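Local coordinates for protein glutathione s-transferase I (Zea mays, PDB 1AXD) that conjugates glutathione to electrophilic compounds, as a plant glutathione S-transferase that detoxifies herbicides, at residues A[16-26]-A[68-79]. Numbering follows the deposited sequence.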
# COMPACT_ATOMS: atom_id res chain seq x y z
N ARG A 16 -13.82 2.74 -3.21
CA ARG A 16 -13.20 1.83 -2.24
C ARG A 16 -13.52 2.45 -0.88
O ARG A 16 -13.89 1.74 0.04
CB ARG A 16 -11.68 1.75 -2.47
CG ARG A 16 -10.97 0.72 -1.59
CD ARG A 16 -9.52 0.49 -1.97
NE ARG A 16 -9.35 -0.01 -3.34
CZ ARG A 16 -8.69 0.64 -4.29
NH1 ARG A 16 -8.14 1.82 -4.04
NH2 ARG A 16 -8.56 0.11 -5.50
N CYS A 17 -13.44 3.78 -0.79
CA CYS A 17 -13.74 4.53 0.42
C CYS A 17 -15.20 4.45 0.73
O CYS A 17 -15.55 4.32 1.89
CB CYS A 17 -13.37 6.00 0.24
SG CYS A 17 -11.67 6.31 -0.18
N ALA A 18 -16.05 4.58 -0.29
CA ALA A 18 -17.50 4.52 -0.10
C ALA A 18 -17.90 3.20 0.44
O ALA A 18 -18.81 3.15 1.25
CB ALA A 18 -18.24 4.84 -1.41
N THR A 19 -17.21 2.13 0.06
CA THR A 19 -17.53 0.79 0.56
C THR A 19 -17.34 0.70 2.05
O THR A 19 -18.22 0.22 2.74
CB THR A 19 -16.63 -0.27 -0.08
OG1 THR A 19 -16.64 -0.11 -1.50
CG2 THR A 19 -17.14 -1.69 0.27
N ALA A 20 -16.19 1.15 2.55
CA ALA A 20 -15.89 1.10 3.97
C ALA A 20 -16.77 2.04 4.78
O ALA A 20 -17.17 1.68 5.88
CB ALA A 20 -14.40 1.39 4.20
N LEU A 21 -17.08 3.21 4.24
CA LEU A 21 -17.90 4.17 4.94
C LEU A 21 -19.28 3.63 5.08
O LEU A 21 -19.87 3.75 6.15
CB LEU A 21 -17.89 5.50 4.19
CG LEU A 21 -16.55 6.26 4.25
CD1 LEU A 21 -16.40 7.25 3.08
CD2 LEU A 21 -16.41 7.00 5.58
N GLU A 22 -19.77 2.96 4.04
CA GLU A 22 -21.10 2.36 4.06
C GLU A 22 -21.19 1.22 5.04
O GLU A 22 -22.22 1.03 5.66
CB GLU A 22 -21.47 1.85 2.66
CG GLU A 22 -21.75 2.93 1.62
CD GLU A 22 -23.00 3.75 1.92
OE1 GLU A 22 -23.85 3.28 2.69
OE2 GLU A 22 -23.14 4.86 1.37
N GLU A 23 -20.11 0.45 5.17
CA GLU A 23 -20.07 -0.70 6.06
C GLU A 23 -19.90 -0.29 7.51
O GLU A 23 -20.49 -0.92 8.38
CB GLU A 23 -18.93 -1.63 5.61
CG GLU A 23 -18.88 -2.97 6.33
CD GLU A 23 -20.05 -3.89 6.01
OE1 GLU A 23 -20.36 -4.10 4.82
OE2 GLU A 23 -20.65 -4.43 6.97
N ALA A 24 -19.10 0.73 7.78
CA ALA A 24 -18.90 1.19 9.15
C ALA A 24 -20.10 1.95 9.60
O ALA A 24 -20.23 2.22 10.78
CB ALA A 24 -17.62 2.07 9.24
N GLY A 25 -20.97 2.31 8.66
CA GLY A 25 -22.17 3.05 8.99
C GLY A 25 -21.83 4.49 9.33
O GLY A 25 -22.29 5.01 10.33
N SER A 26 -21.00 5.11 8.49
CA SER A 26 -20.58 6.49 8.69
C SER A 26 -21.50 7.51 8.09
O SER A 26 -22.23 7.20 7.15
CB SER A 26 -19.18 6.69 8.10
OG SER A 26 -18.27 5.79 8.67
N ARG A 68 -6.85 3.86 0.82
CA ARG A 68 -6.73 2.90 1.90
C ARG A 68 -6.54 3.52 3.26
O ARG A 68 -6.99 2.94 4.24
CB ARG A 68 -5.67 1.86 1.57
CG ARG A 68 -6.03 1.09 0.31
CD ARG A 68 -4.86 0.34 -0.31
NE ARG A 68 -5.20 -0.20 -1.62
CZ ARG A 68 -5.04 0.45 -2.77
NH1 ARG A 68 -4.53 1.67 -2.78
NH2 ARG A 68 -5.38 -0.13 -3.92
N ALA A 69 -5.95 4.70 3.33
CA ALA A 69 -5.79 5.37 4.62
C ALA A 69 -7.16 5.83 5.07
O ALA A 69 -7.50 5.64 6.22
CB ALA A 69 -4.82 6.55 4.51
N ILE A 70 -7.95 6.40 4.15
CA ILE A 70 -9.31 6.87 4.46
C ILE A 70 -10.19 5.74 4.93
O ILE A 70 -11.07 5.97 5.73
CB ILE A 70 -9.96 7.52 3.22
CG1 ILE A 70 -9.18 8.78 2.82
CG2 ILE A 70 -11.45 7.84 3.50
CD1 ILE A 70 -9.58 9.36 1.49
N CYS A 71 -9.93 4.54 4.42
CA CYS A 71 -10.69 3.35 4.78
C CYS A 71 -10.40 2.93 6.20
O CYS A 71 -11.32 2.73 6.95
CB CYS A 71 -10.36 2.19 3.81
SG CYS A 71 -10.74 2.46 2.03
N LYS A 72 -9.13 2.83 6.59
CA LYS A 72 -8.81 2.43 7.95
C LYS A 72 -9.39 3.40 8.93
O LYS A 72 -9.80 3.00 10.00
CB LYS A 72 -7.31 2.31 8.16
CG LYS A 72 -6.62 1.33 7.24
CD LYS A 72 -5.17 1.12 7.64
CE LYS A 72 -4.37 0.35 6.57
NZ LYS A 72 -4.21 1.10 5.27
N TYR A 73 -9.44 4.68 8.58
CA TYR A 73 -10.01 5.68 9.47
C TYR A 73 -11.49 5.51 9.69
O TYR A 73 -11.95 5.63 10.81
CB TYR A 73 -9.74 7.07 8.93
CG TYR A 73 -10.36 8.18 9.74
CD1 TYR A 73 -9.77 8.62 10.91
CD2 TYR A 73 -11.51 8.82 9.30
CE1 TYR A 73 -10.30 9.67 11.62
CE2 TYR A 73 -12.04 9.88 10.00
CZ TYR A 73 -11.43 10.30 11.16
OH TYR A 73 -11.92 11.39 11.83
N ALA A 74 -12.26 5.28 8.63
CA ALA A 74 -13.69 5.12 8.79
C ALA A 74 -14.01 3.93 9.67
O ALA A 74 -15.00 3.96 10.39
CB ALA A 74 -14.34 4.98 7.43
N ALA A 75 -13.21 2.88 9.60
CA ALA A 75 -13.44 1.70 10.43
C ALA A 75 -12.97 2.00 11.81
O ALA A 75 -13.70 1.81 12.76
CB ALA A 75 -12.71 0.48 9.84
N ARG A 76 -11.77 2.53 11.91
CA ARG A 76 -11.14 2.89 13.17
C ARG A 76 -12.05 3.82 14.00
O ARG A 76 -12.02 3.76 15.22
CB ARG A 76 -9.82 3.60 12.83
CG ARG A 76 -8.80 3.72 13.94
CD ARG A 76 -7.70 4.70 13.51
NE ARG A 76 -6.77 4.12 12.54
CZ ARG A 76 -5.90 3.16 12.83
NH1 ARG A 76 -5.85 2.67 14.06
NH2 ARG A 76 -5.06 2.72 11.91
N LYS A 77 -12.85 4.64 13.32
CA LYS A 77 -13.76 5.60 13.96
C LYS A 77 -15.19 5.12 14.18
O LYS A 77 -15.83 5.56 15.12
CB LYS A 77 -13.78 6.89 13.12
CG LYS A 77 -14.88 7.89 13.45
CD LYS A 77 -15.02 8.92 12.33
CE LYS A 77 -16.17 9.90 12.57
NZ LYS A 77 -15.92 10.84 13.70
N ASN A 78 -15.71 4.26 13.30
CA ASN A 78 -17.09 3.77 13.42
C ASN A 78 -17.29 2.30 13.60
O ASN A 78 -18.23 1.92 14.26
CB ASN A 78 -17.93 4.24 12.23
CG ASN A 78 -18.27 5.72 12.28
OD1 ASN A 78 -18.74 6.28 11.31
ND2 ASN A 78 -18.03 6.35 13.42
N LYS A 79 -16.44 1.47 13.00
CA LYS A 79 -16.57 0.03 13.12
C LYS A 79 -15.21 -0.60 13.14
O LYS A 79 -14.83 -1.26 12.19
CB LYS A 79 -17.40 -0.53 11.96
CG LYS A 79 -18.18 -1.79 12.30
CD LYS A 79 -18.93 -2.35 11.11
CE LYS A 79 -19.66 -3.63 11.49
NZ LYS A 79 -20.04 -4.45 10.30
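The guanidinium groups of Arg16 and Arg68 lie nearly flat on each other, with centres 4.0 Å apart and planes 22° apart. The stack is offset: Arg68 NH2 sits over the rim of the Arg16 face, and Arg16 NH1 sits likewise over Arg68. The pair joins two helices of the thioredoxin-like N-terminal domain of the glutathione S-transferase fold. Glu101 OE2 lies by both guanidiniums, as a salt bridge to Arg68 NH2 and a long, weak ion pair to Arg16 NE. Arg16 reaches the stack with CG anti to the backbone N (chi1 -175°) and a bend at chi3.

Helices 14-24 and 67-78 run side by side in the same direction, almost parallel, with segment axes 8.7 Å apart. Between them pack mostly small side chains. Cys71 SG packs against the Arg16 carbonyl and Cys17 CA, while Ala20 CB meets Cys71 CB. Leu21 CD2 presses on Ala74 CB at 3.4 Å, and Leu21 also touches Met3 and Leu5 of strand 3-6.

Polar bonds join the C-terminal ends. Lys79 stretches across Ala24 to a salt bridge from NZ to Glu23 OE2 (3.4 Å), whose hydrogen bond is weak. Glu23 OE1 is hydrogen-bonded to Ser201 OG, and Glu23 OE2 also forms a salt bridge with Arg199. Past Gly25, Ser26 OG donates to Asn78 OD1 at 2.7 Å, tilted 25° from the carbonyl plane.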